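Local coordinates for uncharacterized protein (Bacteroides caccae, PDB 4L7A), which is of unknown function but is probably a zinc-dependent metallopeptidase, at residues Ile46-Thr51 against Thr119-Asn124. Residues are numbered along the deposited sequence; the frame is centred on the assembly and turned at random.
Sequences IESDYT and TLYMGN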
ATOM      1  N   ILE A  46      -5.232 -12.355 -17.290  1.00 43.90           N
ATOM      2  CA  ILE A  46      -4.431 -12.559 -16.094  1.00 45.66           C
ATOM      3  C   ILE A  46      -3.956 -14.009 -16.047  1.00 44.88           C
ATOM      4  O   ILE A  46      -4.724 -14.965 -16.173  1.00 41.67           O
ATOM      5  CB  ILE A  46      -5.221 -12.179 -14.785  1.00 45.19           C
ATOM      6  CG1 ILE A  46      -5.420 -10.657 -14.735  1.00 44.90           C
ATOM      7  CG2 ILE A  46      -4.458 -12.647 -13.563  1.00 44.71           C
ATOM      8  CD1 ILE A  46      -6.196 -10.152 -13.595  1.00 46.02           C
ATOM      9  N   GLU A  47      -2.674 -14.161 -15.807  1.00 46.62           N
ATOM     10  CA  GLU A  47      -2.088 -15.472 -15.716  1.00 50.95           C
ATOM     11  C   GLU A  47      -1.374 -15.573 -14.357  1.00 43.28           C
ATOM     12  O   GLU A  47      -0.448 -14.820 -14.081  1.00 40.42           O
ATOM     13  CB  GLU A  47      -1.170 -15.662 -16.935  1.00 57.58           C
ATOM     14  CG  GLU A  47       0.140 -16.388 -16.733  1.00 60.42           C
ATOM     15  CD  GLU A  47       0.901 -16.497 -18.045  1.00 67.62           C
ATOM     16  OE1 GLU A  47       0.257 -16.382 -19.121  1.00 72.37           O
ATOM     17  OE2 GLU A  47       2.141 -16.686 -18.003  1.00 73.42           O
ATOM     18  N   SER A  48      -1.844 -16.486 -13.503  1.00 41.77           N
ATOM     19  CA  SER A  48      -1.145 -16.797 -12.253  1.00 37.01           C
ATOM     20  C   SER A  48      -1.504 -18.134 -11.664  1.00 34.59           C
ATOM     21  O   SER A  48      -2.373 -18.847 -12.141  1.00 33.14           O
ATOM     22  CB  SER A  48      -1.215 -15.666 -11.215  1.00 38.09           C
ATOM     23  OG  SER A  48      -2.497 -15.340 -10.799  1.00 40.24           O
ATOM     24  N   ASP A  49      -0.743 -18.495 -10.651  1.00 30.04           N
ATOM     25  CA  ASP A  49      -1.051 -19.631  -9.832  1.00 30.43           C
ATOM     26  C   ASP A  49      -2.336 -19.319  -9.062  1.00 27.49           C
ATOM     27  O   ASP A  49      -2.705 -18.166  -8.877  1.00 26.90           O
ATOM     28  CB  ASP A  49       0.136 -19.908  -8.904  1.00 31.18           C
ATOM     29  CG  ASP A  49       1.404 -20.222  -9.691  1.00 34.46           C
ATOM     30  OD1 ASP A  49       1.320 -20.954 -10.707  1.00 35.26           O
ATOM     31  OD2 ASP A  49       2.475 -19.687  -9.324  1.00 39.58           O
ATOM     32  N   TYR A  50      -3.026 -20.352  -8.624  1.00 24.63           N
ATOM     33  CA  TYR A  50      -4.325 -20.166  -7.993  1.00 22.04           C
ATOM     34  C   TYR A  50      -4.463 -21.170  -6.832  1.00 21.75           C
ATOM     35  O   TYR A  50      -3.641 -22.088  -6.709  1.00 22.30           O
ATOM     36  CB  TYR A  50      -5.452 -20.366  -9.046  1.00 20.12           C
ATOM     37  CG  TYR A  50      -5.479 -21.714  -9.668  1.00 20.24           C
ATOM     38  CD1 TYR A  50      -4.639 -21.992 -10.697  1.00 21.53           C
ATOM     39  CD2 TYR A  50      -6.295 -22.747  -9.183  1.00 21.01           C
ATOM     40  CE1 TYR A  50      -4.593 -23.222 -11.251  1.00 22.67           C
ATOM     41  CE2 TYR A  50      -6.259 -23.964  -9.692  1.00 21.29           C
ATOM     42  CZ  TYR A  50      -5.377 -24.213 -10.754  1.00 24.01           C
ATOM     43  OH  TYR A  50      -5.202 -25.430 -11.348  1.00 23.92           O
ATOM     44  N   THR A  51      -5.526 -21.014  -6.026  1.00 20.83           N
ATOM     45  CA  THR A  51      -5.872 -21.975  -5.001  1.00 20.80           C
ATOM     46  C   THR A  51      -7.336 -22.362  -5.174  1.00 21.98           C
ATOM     47  O   THR A  51      -7.992 -21.861  -6.087  1.00 21.49           O
ATOM     48  CB  THR A  51      -5.637 -21.406  -3.594  1.00 20.68           C
ATOM     49  OG1 THR A  51      -6.628 -20.417  -3.270  1.00 20.54           O
ATOM     50  CG2 THR A  51      -4.244 -20.849  -3.447  1.00 19.57           C
ATOM     51  N   THR A 119      -0.917  -7.748  -7.172  1.00 17.58           N
ATOM     52  CA  THR A 119      -2.143  -8.435  -7.373  1.00 19.10           C
ATOM     53  C   THR A 119      -2.955  -8.309  -6.120  1.00 19.54           C
ATOM     54  O   THR A 119      -2.446  -8.554  -5.046  1.00 20.26           O
ATOM     55  CB  THR A 119      -1.893  -9.920  -7.634  1.00 18.95           C
ATOM     56  OG1 THR A 119      -1.142 -10.040  -8.843  1.00 19.45           O
ATOM     57  CG2 THR A 119      -3.193 -10.677  -7.777  1.00 19.11           C
ATOM     58  N   LEU A 120      -4.208  -7.909  -6.249  1.00 19.13           N
ATOM     59  CA  LEU A 120      -5.076  -7.809  -5.136  1.00 20.27           C
ATOM     60  C   LEU A 120      -6.184  -8.855  -5.275  1.00 21.12           C
ATOM     61  O   LEU A 120      -6.856  -8.920  -6.308  1.00 20.90           O
ATOM     62  CB  LEU A 120      -5.704  -6.442  -5.082  1.00 22.07           C
ATOM     63  CG  LEU A 120      -4.784  -5.230  -5.167  1.00 21.94           C
ATOM     64  CD1 LEU A 120      -5.600  -3.988  -5.153  1.00 22.61           C
ATOM     65  CD2 LEU A 120      -3.847  -5.258  -3.972  1.00 23.76           C
ATOM     66  N   TYR A 121      -6.396  -9.614  -4.203  1.00 19.38           N
ATOM     67  CA  TYR A 121      -7.438 -10.598  -4.119  1.00 21.04           C
ATOM     68  C   TYR A 121      -8.616  -9.925  -3.421  1.00 21.17           C
ATOM     69  O   TYR A 121      -8.477  -9.323  -2.331  1.00 19.32           O
ATOM     70  CB  TYR A 121      -6.930 -11.850  -3.365  1.00 22.04           C
ATOM     71  CG  TYR A 121      -5.912 -12.592  -4.168  1.00 24.27           C
ATOM     72  CD1 TYR A 121      -4.570 -12.308  -4.105  1.00 26.46           C
ATOM     73  CD2 TYR A 121      -6.311 -13.625  -5.020  1.00 29.99           C
ATOM     74  CE1 TYR A 121      -3.650 -13.012  -4.902  1.00 26.77           C
ATOM     75  CE2 TYR A 121      -5.423 -14.329  -5.779  1.00 29.01           C
ATOM     76  CZ  TYR A 121      -4.097 -14.011  -5.745  1.00 28.88           C
ATOM     77  OH  TYR A 121      -3.252 -14.776  -6.541  1.00 31.44           O
HETATM   78  N   MSE A 122      -9.782 -10.050  -4.051  1.00 20.37           N
HETATM   79  CA  MSE A 122     -10.978  -9.380  -3.577  1.00 21.79           C
HETATM   80  C   MSE A 122     -12.250 -10.187  -3.761  1.00 21.70           C
HETATM   81  O   MSE A 122     -12.284 -11.109  -4.532  1.00 22.34           O
HETATM   82  CB  MSE A 122     -11.174  -8.000  -4.279  1.00 22.72           C
HETATM   83  CG  MSE A 122     -10.641  -7.879  -5.673  1.00 25.21           C
HETATM   84 SE   MSE A 122     -11.568  -8.867  -7.102  0.75 28.31          SE
HETATM   85  CE  MSE A 122     -13.052  -7.663  -7.458  1.00 28.03           C
ATOM     86  N   GLY A 123     -13.299  -9.762  -3.068  1.00 22.37           N
ATOM     87  CA  GLY A 123     -14.623 -10.379  -3.155  1.00 23.50           C
ATOM     88  C   GLY A 123     -15.549  -9.616  -2.232  1.00 23.83           C
ATOM     89  O   GLY A 123     -15.116  -8.710  -1.524  1.00 21.38           O
ATOM     90  N   ASN A 124     -16.817  -9.907  -2.257  1.00 25.39           N
ATOM     91  CA  ASN A 124     -17.719  -9.010  -1.531  1.00 31.21           C
ATOM     92  C   ASN A 124     -17.742  -9.326  -0.012  1.00 29.77           C
ATOM     93  O   ASN A 124     -18.551  -8.760   0.695  1.00 31.96           O
ATOM     94  CB  ASN A 124     -19.114  -8.930  -2.183  1.00 34.03           C
ATOM     95  CG  ASN A 124     -19.818 -10.237  -2.158  1.00 40.16           C
ATOM     96  OD1 ASN A 124     -19.325 -11.216  -1.580  1.00 40.78           O
ATOM     97  ND2 ASN A 124     -21.009 -10.276  -2.751  1.00 46.06           N
TER
HETATM   98  O   HOH W   1      -4.883 -16.681  -8.217  1.00 29.18           O
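Tyr121 reaches from strand 115-122 to the loop 46-51 and meets it through its phenol oxygen, with one water completing the link. Tyr121 OH lies 4.2 Å from Asp49 O, too far for a direct hydrogen bond, and the water fills the step: it donates to Asp49 O at 2.7 Å and is hydrogen-bonded to Tyr121 OH at 3.0 Å. The water sits at the edge of the phenol ring and in its plane. With CG anti to the carbonyl carbon (chi1 -69°), the ring is directed toward the loop, and its length brings OH within one water of Asp49 O. Tyrosine suits this place, being aromatic where it leaves the strand and polar where it meets water.

Ser48 borders the bridge on the loop side. Its OG comes no nearer than 4.4 Å to Tyr121 OH and instead makes a weak hydrogen bond of 3.4 Å to Asp49 O, within its own loop. A small hydroxyl side chain fits here beside the ring end, and Asp49 O thereby receives both the water and this weak bond. Asp49 contributes its backbone O, and its charged side chain suits this exposed part of the loop.

The loop side is thus loose and solvent-exposed, only 52 Å² being buried between the segments. The sheet side is the more enclosed: Thr119 is buried, and the Tyr121 side chain touches Ile97 and Thr108 on the two strands flanking its own. Ile97 also receives Ser48 and Thr119, so strand 93-98 lies against both partners. This surface contact sets the connection between strand 38-40 and helix 59-81 beside one face of the mixed sheet, with a water-mediated link between them, while Leu120 and Met122 of the same strand pack against Tyr138 of helix 131-153.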